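Local coordinates for protein glycosyl hydrolase family 26 (Bacteroides ovatus, PDB 4ZXO) that probably hydrolyses the beta-1,4-mannosidic bonds of galactomannan as a family 26 beta-mannanase, helping its gut bacterium to break down this plant polysaccharide, at residues 248-253 with 289-295; 276-282 with 318-324. One frame throughout, in Å; residues are numbered along the deposited sequence.

Interaction 1. Residues 248-253 with 289-295; sequences LNKMLT and VIEKYPL
Tyr293 lies with one ring face against Leu252, whose CB sits 3.5 Å from the ring centroid and only 7° off the ring normal, a CH-pi contact almost over the centre. The branch beyond CB continues toward one side of the ring, where Leu252 CD1 meets Tyr293 CD2 at 3.6 Å. A tyrosine suits this border because its flat ring can cover a leucine while its hydroxyl reaches the polar groups at the edge of the contact. There Tyr293 OH donates to Asn249 OD1 (2.7 Å), arriving in the carbonyl plane on a lone pair with a C=O...donor angle of 124°. The same oxygen receives a second, weak bond from Lys292 NZ at 3.1 Å; the lysine chain, bent at chi3 (-67°), curls back to bring its ammonium there. A phenylalanine in place of Tyr293 would probably keep the cover over Leu252 but take from Asn249 OD1 its short, in-plane hydrogen bond, leaving the amide less firmly fixed.

Deeper in, branched aliphatic side chains fill the interface. Leu248 CD2 touches Val289 CG1 at 3.6 Å, and Leu252 CD2 meets Leu295 CD2 at 4.0 Å.

Behind this first shell, Asn249 ND2 bonds to Ile245 O one helical turn earlier and to a water that Lys292 NZ also contacts weakly, so the amide is gripped at both ends. Thr253 OG1 turns back onto Asn249 O (2.8 Å), sharing that carbonyl with Thr253 N from opposite faces. The type I turn from Ile290 to Tyr293 swings the ring against helix 241-262, while Leu248 and Ile290 both rest on Leu268 of strand 266-271. Two neighbouring helices packed outside a parallel strand, the second leading into strand 295-300, are characteristic of the (beta/alpha)8 TIM barrel expected of this family.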
ATOM      1  N   LEU A 248      -0.902 -16.498   6.374  1.00 10.41           N
ATOM      2  CA  LEU A 248      -1.825 -15.358   6.287  1.00 10.33           C
ATOM      3  C   LEU A 248      -2.751 -15.332   7.506  1.00 10.17           C
ATOM      4  O   LEU A 248      -2.987 -14.268   8.084  1.00 10.86           O
ATOM      5  CB  LEU A 248      -2.637 -15.403   4.985  1.00 10.10           C
ATOM      6  CG  LEU A 248      -3.484 -14.153   4.738  1.00 10.44           C
ATOM      7  CD1 LEU A 248      -2.635 -12.811   4.763  1.00 10.59           C
ATOM      8  CD2 LEU A 248      -4.323 -14.341   3.476  1.00 12.32           C
ATOM      9  N   ASN A 249      -3.332 -16.478   7.878  1.00 10.17           N
ATOM     10  CA  ASN A 249      -4.086 -16.466   9.118  1.00 10.30           C
ATOM     11  C   ASN A 249      -3.251 -15.972  10.297  1.00 10.55           C
ATOM     12  O   ASN A 249      -3.751 -15.215  11.127  1.00 10.89           O
ATOM     13  CB  ASN A 249      -4.635 -17.855   9.449  1.00 10.77           C
ATOM     14  CG  ASN A 249      -5.965 -18.131   8.752  1.00 12.61           C
ATOM     15  OD1 ASN A 249      -6.983 -17.467   9.015  1.00 13.89           O
ATOM     16  ND2 ASN A 249      -5.954 -19.071   7.842  1.00 14.35           N
ATOM     17  N   LYS A 250      -2.010 -16.442  10.414  1.00 10.48           N
ATOM     18  CA  LYS A 250      -1.152 -16.003  11.486  1.00 10.73           C
ATOM     19  C   LYS A 250      -0.979 -14.472  11.455  1.00 11.30           C
ATOM     20  O   LYS A 250      -1.133 -13.804  12.493  1.00 11.98           O
ATOM     21  CB  LYS A 250       0.214 -16.667  11.377  1.00 10.82           C
ATOM     22  CG  LYS A 250       1.140 -16.275  12.483  1.00 11.32           C
ATOM     23  CD  LYS A 250       2.599 -16.622  12.089  1.00 10.43           C
ATOM     24  CE  LYS A 250       3.180 -15.519  11.215  1.00 10.43           C
ATOM     25  NZ  LYS A 250       4.566 -15.840  10.758  1.00 10.17           N
ATOM     26  N   MET A 251      -0.647 -13.908  10.284  1.00 10.76           N
ATOM     27  CA  MET A 251      -0.433 -12.461  10.268  1.00 10.25           C
ATOM     28  C   MET A 251      -1.709 -11.667  10.474  1.00 10.87           C
ATOM     29  O   MET A 251      -1.665 -10.631  11.136  1.00 11.70           O
ATOM     30  CB  MET A 251       0.189 -12.015   8.928  1.00  9.81           C
ATOM     31  CG  MET A 251       1.625 -12.462   8.742  1.00 10.66           C
ATOM     32  SD  MET A 251       2.747 -12.226  10.168  1.00 10.76           S
ATOM     33  CE  MET A 251       2.617 -10.439  10.373  1.00  9.46           C
ATOM     34  N   LEU A 252      -2.841 -12.105   9.904  1.00 10.19           N
ATOM     35  CA  LEU A 252      -4.046 -11.322  10.131  1.00 10.56           C
ATOM     36  C   LEU A 252      -4.531 -11.433  11.585  1.00 10.50           C
ATOM     37  O   LEU A 252      -5.121 -10.472  12.083  1.00 10.84           O
ATOM     38  CB  LEU A 252      -5.148 -11.767   9.162  1.00 10.08           C
ATOM     39  CG  LEU A 252      -4.710 -11.556   7.699  1.00 10.47           C
ATOM     40  CD1 LEU A 252      -5.910 -11.868   6.756  1.00 10.20           C
ATOM     41  CD2 LEU A 252      -4.138 -10.140   7.468  1.00 10.89           C
ATOM     42  N   THR A 253      -4.272 -12.567  12.257  1.00 10.46           N
ATOM     43  CA  THR A 253      -4.544 -12.686  13.692  1.00 12.57           C
ATOM     44  C   THR A 253      -3.677 -11.670  14.462  1.00 12.30           C
ATOM     45  O   THR A 253      -4.134 -10.966  15.384  1.00 12.94           O
ATOM     46  CB  THR A 253      -4.275 -14.138  14.140  1.00 14.24           C
ATOM     47  OG1 THR A 253      -5.279 -14.956  13.507  1.00 14.38           O
ATOM     48  CG2 THR A 253      -4.400 -14.311  15.680  1.00 15.20           C
ATOM     49  N   VAL A 289     -10.031 -16.969   3.919  1.00 13.14           N
ATOM     50  CA  VAL A 289      -9.134 -16.471   4.944  1.00 12.84           C
ATOM     51  C   VAL A 289      -9.485 -15.053   5.326  1.00 12.35           C
ATOM     52  O   VAL A 289      -9.709 -14.799   6.503  1.00 13.00           O
ATOM     53  CB  VAL A 289      -7.656 -16.515   4.504  1.00 13.12           C
ATOM     54  CG1 VAL A 289      -6.764 -15.925   5.607  1.00 12.48           C
ATOM     55  CG2 VAL A 289      -7.255 -17.959   4.240  1.00 13.87           C
ATOM     56  N   ILE A 290      -9.567 -14.135   4.354  1.00 11.79           N
ATOM     57  CA  ILE A 290      -9.656 -12.728   4.721  1.00 10.68           C
ATOM     58  C   ILE A 290     -11.016 -12.371   5.314  1.00 11.72           C
ATOM     59  O   ILE A 290     -11.096 -11.442   6.110  1.00 12.75           O
ATOM     60  CB  ILE A 290      -9.327 -11.765   3.547  1.00 10.26           C
ATOM     61  CG1 ILE A 290     -10.307 -11.908   2.395  1.00 10.18           C
ATOM     62  CG2 ILE A 290      -7.890 -11.995   3.051  1.00 11.58           C
ATOM     63  CD1 ILE A 290     -10.080 -10.883   1.304  1.00 11.15           C
ATOM     64  N   GLU A 291     -12.070 -13.121   4.987  1.00 12.36           N
ATOM     65  CA  GLU A 291     -13.397 -12.756   5.484  1.00 13.72           C
ATOM     66  C   GLU A 291     -13.535 -12.942   6.974  1.00 14.68           C
ATOM     67  O   GLU A 291     -14.509 -12.439   7.556  1.00 17.40           O
ATOM     68  CB  GLU A 291     -14.486 -13.545   4.769  1.00 16.08           C
ATOM     69  CG  GLU A 291     -14.507 -15.018   5.129  1.00 18.13           C
ATOM     70  CD  GLU A 291     -15.531 -15.801   4.305  1.00 21.56           C
ATOM     71  OE1 GLU A 291     -16.357 -15.147   3.620  1.00 22.90           O
ATOM     72  OE2 GLU A 291     -15.519 -17.051   4.341  1.00 23.84           O
ATOM     73  N   LYS A 292     -12.564 -13.609   7.594  1.00 13.78           N
ATOM     74  CA  LYS A 292     -12.593 -13.838   9.042  1.00 15.35           C
ATOM     75  C   LYS A 292     -12.019 -12.661   9.848  1.00 15.36           C
ATOM     76  O   LYS A 292     -12.010 -12.685  11.071  1.00 18.03           O
ATOM     77  CB  LYS A 292     -11.804 -15.111   9.390  1.00 15.86           C
ATOM     78  CG  LYS A 292     -12.264 -16.393   8.679  1.00 17.90           C
ATOM     79  CD  LYS A 292     -11.631 -17.595   9.267  1.00 19.61           C
ATOM     80  CE  LYS A 292     -10.157 -17.656   9.044  1.00 20.73           C
ATOM     81  NZ  LYS A 292      -9.607 -18.886   9.762  1.00 23.16           N
ATOM     82  N   TYR A 293     -11.534 -11.634   9.157  1.00 14.29           N
ATOM     83  CA  TYR A 293     -10.788 -10.569   9.830  1.00 12.91           C
ATOM     84  C   TYR A 293     -11.309  -9.229   9.388  1.00 11.61           C
ATOM     85  O   TYR A 293     -11.716  -9.076   8.246  1.00 12.82           O
ATOM     86  CB  TYR A 293      -9.286 -10.660   9.501  1.00 13.16           C
ATOM     87  CG  TYR A 293      -8.692 -11.984   9.882  1.00 12.21           C
ATOM     88  CD1 TYR A 293      -8.278 -12.235  11.214  1.00 12.21           C
ATOM     89  CD2 TYR A 293      -8.554 -13.008   8.942  1.00 12.21           C
ATOM     90  CE1 TYR A 293      -7.750 -13.434  11.557  1.00 12.57           C
ATOM     91  CE2 TYR A 293      -8.059 -14.227   9.321  1.00 12.33           C
ATOM     92  CZ  TYR A 293      -7.621 -14.428  10.593  1.00 12.02           C
ATOM     93  OH  TYR A 293      -7.100 -15.660  10.979  1.00 13.67           O
ATOM     94  N   PRO A 294     -11.245  -8.235  10.283  1.00 11.96           N
ATOM     95  CA  PRO A 294     -11.825  -6.903   9.994  1.00 11.21           C
ATOM     96  C   PRO A 294     -10.928  -6.035   9.137  1.00 10.64           C
ATOM     97  O   PRO A 294     -10.567  -4.930   9.514  1.00 12.15           O
ATOM     98  CB  PRO A 294     -12.026  -6.289  11.384  1.00 12.74           C
ATOM     99  CG  PRO A 294     -10.889  -6.977  12.243  1.00 13.55           C
ATOM    100  CD  PRO A 294     -10.729  -8.367  11.668  1.00 12.62           C
ATOM    101  N   LEU A 295     -10.558  -6.541   7.980  1.00 10.15           N
ATOM    102  CA  LEU A 295      -9.642  -5.798   7.136  1.00  9.46           C
ATOM    103  C   LEU A 295     -10.317  -4.587   6.526  1.00  9.93           C
ATOM    104  O   LEU A 295     -11.463  -4.675   6.021  1.00 10.50           O
ATOM    105  CB  LEU A 295      -9.142  -6.650   5.971  1.00 10.54           C
ATOM    106  CG  LEU A 295      -8.411  -7.919   6.381  1.00 11.55           C
ATOM    107  CD1 LEU A 295      -7.866  -8.567   5.096  1.00 12.30           C
ATOM    108  CD2 LEU A 295      -7.263  -7.622   7.286  1.00 14.51           C
TER
HETATM  109  O   HOH W   1      -8.512 -20.415   7.008  1.00 23.09           O

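Interaction 2. Residues 276-282 with 318-324; sequences IPDSLWW and QVSADDF
The edge of the Phe324 ring is driven into a face of Trp282, the two planes standing at 75° with Phe324 and the six-membered ring of Trp282 4.9 Å apart between centroids, an edge-to-face pair. Phe324 CD1 is the atom that lands on the indole, 3.6 Å from Trp282 CD2 at the fusion of its rings, while Phe324 CB covers the five-membered ring in a CH-pi contact. The opposite face of the indole is taken by Trp281 CE3, so this large flat side chain is sandwiched. Tryptophan suits the site because it also carries a polar edge: Trp282 NE1 donates to Ser320 OG at 2.9 Å, within 6° of the ring plane, which helps to fix the rotation of the indole.

Ser320 is small enough to fit between that edge and Ile276, whose CG2 lies 3.4 Å from Ser320 OG. With chi1 at 75°, the hydroxyl stands between the backbone N and carbonyl carbon, from where it accepts from the indole and donates to Gln318 OE1 (2.7 Å). Ser320 N grips the same amide oxygen, from above its plane. The other end of the glutamine reaches across: Gln318 NE2 bonds to Ile276 O at 3.0 Å, nearly straight but above the carbonyl plane, and also to Tyr311 OH. A glutamine thus joins both loops through one amide. Asp323 reaches over Leu280 and the start of helix 281-290; its OD2 is 3.0 Å from Trp282 N, and its OD1 bonds to Thr283 OG1.

Helices 281-290 and 321-328 thereby meet through their first turns and the loops that lead into them. Phe324 is backed by Val50, Val53 and Cys54 of helix 49-54 and by Phe29 of strand 27-32, and Phe327 of helix 321-328 adds a further ring against Trp282.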
ATOM      1  N   ILE A 276      -1.792 -16.264 -11.037  1.00 15.50           N
ATOM      2  CA  ILE A 276      -2.954 -16.990 -10.497  1.00 16.23           C
ATOM      3  C   ILE A 276      -3.316 -18.264 -11.252  1.00 17.16           C
ATOM      4  O   ILE A 276      -4.382 -18.336 -11.903  1.00 17.15           O
ATOM      5  CB  ILE A 276      -4.250 -16.082 -10.445  1.00 15.75           C
ATOM      6  CG1 ILE A 276      -3.904 -14.638 -10.088  1.00 16.64           C
ATOM      7  CG2 ILE A 276      -5.166 -16.621  -9.370  1.00 15.73           C
ATOM      8  CD1 ILE A 276      -4.300 -13.629 -11.160  1.00 17.61           C
ATOM      9  N   PRO A 277      -2.455 -19.291 -11.161  1.00 17.42           N
ATOM     10  CA  PRO A 277      -2.674 -20.495 -11.977  1.00 18.53           C
ATOM     11  C   PRO A 277      -3.828 -21.336 -11.436  1.00 19.65           C
ATOM     12  O   PRO A 277      -4.258 -22.277 -12.106  1.00 22.47           O
ATOM     13  CB  PRO A 277      -1.383 -21.276 -11.828  1.00 18.91           C
ATOM     14  CG  PRO A 277      -0.427 -20.442 -11.062  1.00 19.93           C
ATOM     15  CD  PRO A 277      -1.144 -19.291 -10.482  1.00 17.73           C
ATOM     16  N   ASP A 278      -4.253 -21.040 -10.201  1.00 17.68           N
ATOM     17  CA  ASP A 278      -5.349 -21.730  -9.540  1.00 16.49           C
ATOM     18  C   ASP A 278      -6.618 -21.050  -9.951  1.00 16.53           C
ATOM     19  O   ASP A 278      -6.825 -19.884  -9.581  1.00 16.13           O
ATOM     20  CB  ASP A 278      -5.152 -21.633  -8.027  1.00 16.13           C
ATOM     21  CG  ASP A 278      -6.286 -22.231  -7.210  1.00 17.96           C
ATOM     22  OD1 ASP A 278      -7.302 -22.681  -7.764  1.00 19.33           O
ATOM     23  OD2 ASP A 278      -6.137 -22.250  -5.955  1.00 19.43           O
ATOM     24  N   SER A 279      -7.445 -21.767 -10.714  1.00 17.38           N
ATOM     25  CA  SER A 279      -8.612 -21.141 -11.316  1.00 18.47           C
ATOM     26  C   SER A 279      -9.666 -20.739 -10.253  1.00 17.63           C
ATOM     27  O   SER A 279     -10.606 -19.940 -10.555  1.00 19.07           O
ATOM     28  CB  SER A 279      -9.206 -22.072 -12.346  1.00 20.53           C
ATOM     29  OG  SER A 279      -9.794 -23.202 -11.726  1.00 22.62           O
ATOM     30  N   LEU A 280      -9.510 -21.262  -9.028  1.00 16.46           N
ATOM     31  CA  LEU A 280     -10.445 -20.980  -7.924  1.00 17.61           C
ATOM     32  C   LEU A 280      -9.754 -20.252  -6.793  1.00 16.00           C
ATOM     33  O   LEU A 280     -10.181 -20.351  -5.649  1.00 16.96           O
ATOM     34  CB  LEU A 280     -11.056 -22.269  -7.376  1.00 20.16           C
ATOM     35  CG  LEU A 280     -11.901 -23.074  -8.370  1.00 21.87           C
ATOM     36  CD1 LEU A 280     -12.391 -24.345  -7.736  1.00 23.09           C
ATOM     37  CD2 LEU A 280     -13.081 -22.237  -8.817  1.00 22.35           C
ATOM     38  N   TRP A 281      -8.693 -19.511  -7.106  1.00 14.02           N
ATOM     39  CA  TRP A 281      -7.898 -18.911  -6.010  1.00 13.37           C
ATOM     40  C   TRP A 281      -8.688 -17.929  -5.178  1.00 12.46           C
ATOM     41  O   TRP A 281      -8.569 -17.910  -3.949  1.00 12.62           O
ATOM     42  CB  TRP A 281      -6.649 -18.193  -6.528  1.00 13.07           C
ATOM     43  CG  TRP A 281      -5.709 -17.809  -5.419  1.00 12.60           C
ATOM     44  CD1 TRP A 281      -4.937 -18.661  -4.685  1.00 13.12           C
ATOM     45  CD2 TRP A 281      -5.445 -16.504  -4.932  1.00 12.14           C
ATOM     46  NE1 TRP A 281      -4.221 -17.974  -3.759  1.00 13.69           N
ATOM     47  CE2 TRP A 281      -4.508 -16.636  -3.882  1.00 12.27           C
ATOM     48  CE3 TRP A 281      -5.931 -15.226  -5.254  1.00 12.15           C
ATOM     49  CZ2 TRP A 281      -4.027 -15.541  -3.153  1.00 12.88           C
ATOM     50  CZ3 TRP A 281      -5.424 -14.098  -4.521  1.00 12.03           C
ATOM     51  CH2 TRP A 281      -4.467 -14.289  -3.493  1.00 13.25           C
ATOM     52  N   TRP A 282      -9.499 -17.115  -5.845  1.00 12.17           N
ATOM     53  CA  TRP A 282     -10.175 -15.987  -5.174  1.00 10.98           C
ATOM     54  C   TRP A 282     -11.209 -16.453  -4.149  1.00 12.68           C
ATOM     55  O   TRP A 282     -11.187 -15.999  -2.995  1.00 12.39           O
ATOM     56  CB  TRP A 282     -10.843 -15.085  -6.229  1.00 10.84           C
ATOM     57  CG  TRP A 282      -9.845 -14.596  -7.214  1.00 10.99           C
ATOM     58  CD1 TRP A 282      -9.576 -15.119  -8.451  1.00 11.96           C
ATOM     59  CD2 TRP A 282      -8.884 -13.565  -6.999  1.00 10.51           C
ATOM     60  NE1 TRP A 282      -8.504 -14.457  -9.029  1.00 12.02           N
ATOM     61  CE2 TRP A 282      -8.089 -13.466  -8.174  1.00 11.16           C
ATOM     62  CE3 TRP A 282      -8.659 -12.673  -5.955  1.00 10.06           C
ATOM     63  CZ2 TRP A 282      -7.036 -12.566  -8.298  1.00 11.15           C
ATOM     64  CZ3 TRP A 282      -7.629 -11.749  -6.086  1.00 10.38           C
ATOM     65  CH2 TRP A 282      -6.824 -11.713  -7.259  1.00 10.90           C
ATOM     66  N   GLN A 318      -8.075 -14.959 -18.498  1.00 20.10           N
ATOM     67  CA  GLN A 318      -7.140 -15.571 -17.556  1.00 18.85           C
ATOM     68  C   GLN A 318      -7.880 -16.654 -16.789  1.00 17.74           C
ATOM     69  O   GLN A 318      -9.091 -16.506 -16.544  1.00 17.62           O
ATOM     70  CB  GLN A 318      -6.550 -14.501 -16.621  1.00 16.80           C
ATOM     71  CG  GLN A 318      -5.204 -14.909 -15.951  1.00 14.99           C
ATOM     72  CD  GLN A 318      -5.414 -15.723 -14.677  1.00 15.31           C
ATOM     73  OE1 GLN A 318      -6.453 -15.561 -14.005  1.00 16.41           O
ATOM     74  NE2 GLN A 318      -4.422 -16.573 -14.307  1.00 15.33           N
ATOM     75  N   VAL A 319      -7.186 -17.744 -16.426  1.00 17.57           N
ATOM     76  CA  VAL A 319      -7.887 -18.924 -15.906  1.00 18.54           C
ATOM     77  C   VAL A 319      -8.672 -18.669 -14.642  1.00 18.82           C
ATOM     78  O   VAL A 319      -9.669 -19.360 -14.412  1.00 20.65           O
ATOM     79  CB  VAL A 319      -6.933 -20.134 -15.669  1.00 19.69           C
ATOM     80  CG1 VAL A 319      -6.318 -20.626 -17.013  1.00 21.28           C
ATOM     81  CG2 VAL A 319      -5.872 -19.856 -14.621  1.00 20.01           C
ATOM     82  N   SER A 320      -8.292 -17.651 -13.848  1.00 18.04           N
ATOM     83  CA  SER A 320      -9.022 -17.387 -12.602  1.00 16.55           C
ATOM     84  C   SER A 320     -10.081 -16.311 -12.764  1.00 16.58           C
ATOM     85  O   SER A 320     -10.716 -15.948 -11.790  1.00 16.15           O
ATOM     86  CB  SER A 320      -8.081 -16.971 -11.456  1.00 15.78           C
ATOM     87  OG  SER A 320      -7.603 -15.612 -11.573  1.00 14.88           O
ATOM     88  N   ALA A 321     -10.314 -15.835 -13.986  1.00 15.50           N
ATOM     89  CA  ALA A 321     -11.194 -14.656 -14.129  1.00 16.23           C
ATOM     90  C   ALA A 321     -12.647 -14.871 -13.719  1.00 16.10           C
ATOM     91  O   ALA A 321     -13.209 -14.042 -12.995  1.00 15.12           O
ATOM     92  CB  ALA A 321     -11.151 -14.144 -15.553  1.00 15.63           C
ATOM     93  N   ASP A 322     -13.246 -15.976 -14.139  1.00 17.79           N
ATOM     94  CA  ASP A 322     -14.627 -16.231 -13.738  1.00 18.84           C
ATOM     95  C   ASP A 322     -14.749 -16.296 -12.222  1.00 16.90           C
ATOM     96  O   ASP A 322     -15.700 -15.784 -11.655  1.00 17.05           O
ATOM     97  CB  ASP A 322     -15.134 -17.534 -14.346  1.00 21.31           C
ATOM     98  CG  ASP A 322     -15.357 -17.423 -15.832  1.00 25.62           C
ATOM     99  OD1 ASP A 322     -15.467 -16.293 -16.333  1.00 26.17           O
ATOM    100  OD2 ASP A 322     -15.446 -18.483 -16.494  1.00 28.05           O
ATOM    101  N   ASP A 323     -13.762 -16.897 -11.562  1.00 16.01           N
ATOM    102  CA  ASP A 323     -13.836 -17.010 -10.106  1.00 14.71           C
ATOM    103  C   ASP A 323     -13.633 -15.638  -9.445  1.00 14.03           C
ATOM    104  O   ASP A 323     -14.200 -15.370  -8.383  1.00 15.28           O
ATOM    105  CB  ASP A 323     -12.782 -18.003  -9.586  1.00 15.80           C
ATOM    106  CG  ASP A 323     -12.909 -18.243  -8.103  1.00 15.73           C
ATOM    107  OD1 ASP A 323     -13.942 -18.796  -7.695  1.00 15.88           O
ATOM    108  OD2 ASP A 323     -11.957 -17.910  -7.355  1.00 15.81           O
ATOM    109  N   PHE A 324     -12.785 -14.785 -10.035  1.00 13.19           N
ATOM    110  CA  PHE A 324     -12.652 -13.424  -9.550  1.00 12.71           C
ATOM    111  C   PHE A 324     -13.999 -12.689  -9.641  1.00 13.17           C
ATOM    112  O   PHE A 324     -14.337 -11.892  -8.763  1.00 12.86           O
ATOM    113  CB  PHE A 324     -11.594 -12.678 -10.355  1.00 12.90           C
ATOM    114  CG  PHE A 324     -11.386 -11.271  -9.884  1.00 12.94           C
ATOM    115  CD1 PHE A 324     -10.675 -11.014  -8.714  1.00 12.46           C
ATOM    116  CD2 PHE A 324     -11.953 -10.211 -10.567  1.00 14.75           C
ATOM    117  CE1 PHE A 324     -10.482  -9.714  -8.270  1.00 13.82           C
ATOM    118  CE2 PHE A 324     -11.795  -8.888 -10.108  1.00 15.24           C
ATOM    119  CZ  PHE A 324     -11.027  -8.650  -8.958  1.00 14.56           C
TER
HETATM  120  O   HOH W   2     -12.047 -19.064 -12.727  1.00 18.89           O

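How the interactions relate
Followed from the N terminus, the chain has already laid down strands 27-32 to 231-235 of the barrel when it enters helix 241-262, where residues 248-253 open interaction 1. It then runs through strand 266-271 to residues 276-282, which begin interaction 2, and along helix 281-290 to residues 289-295, where the first loop closes. Strand 295-300 and a long connection follow before residues 318-324 close the second. The segments alternate, so the two loops cross, sharing helix 281-290: interaction 2 holds its beginning and interaction 1 its end. The contacts, centred about 21 Å apart, do not touch. Together they tie that helix to helices 241-262 and 321-328.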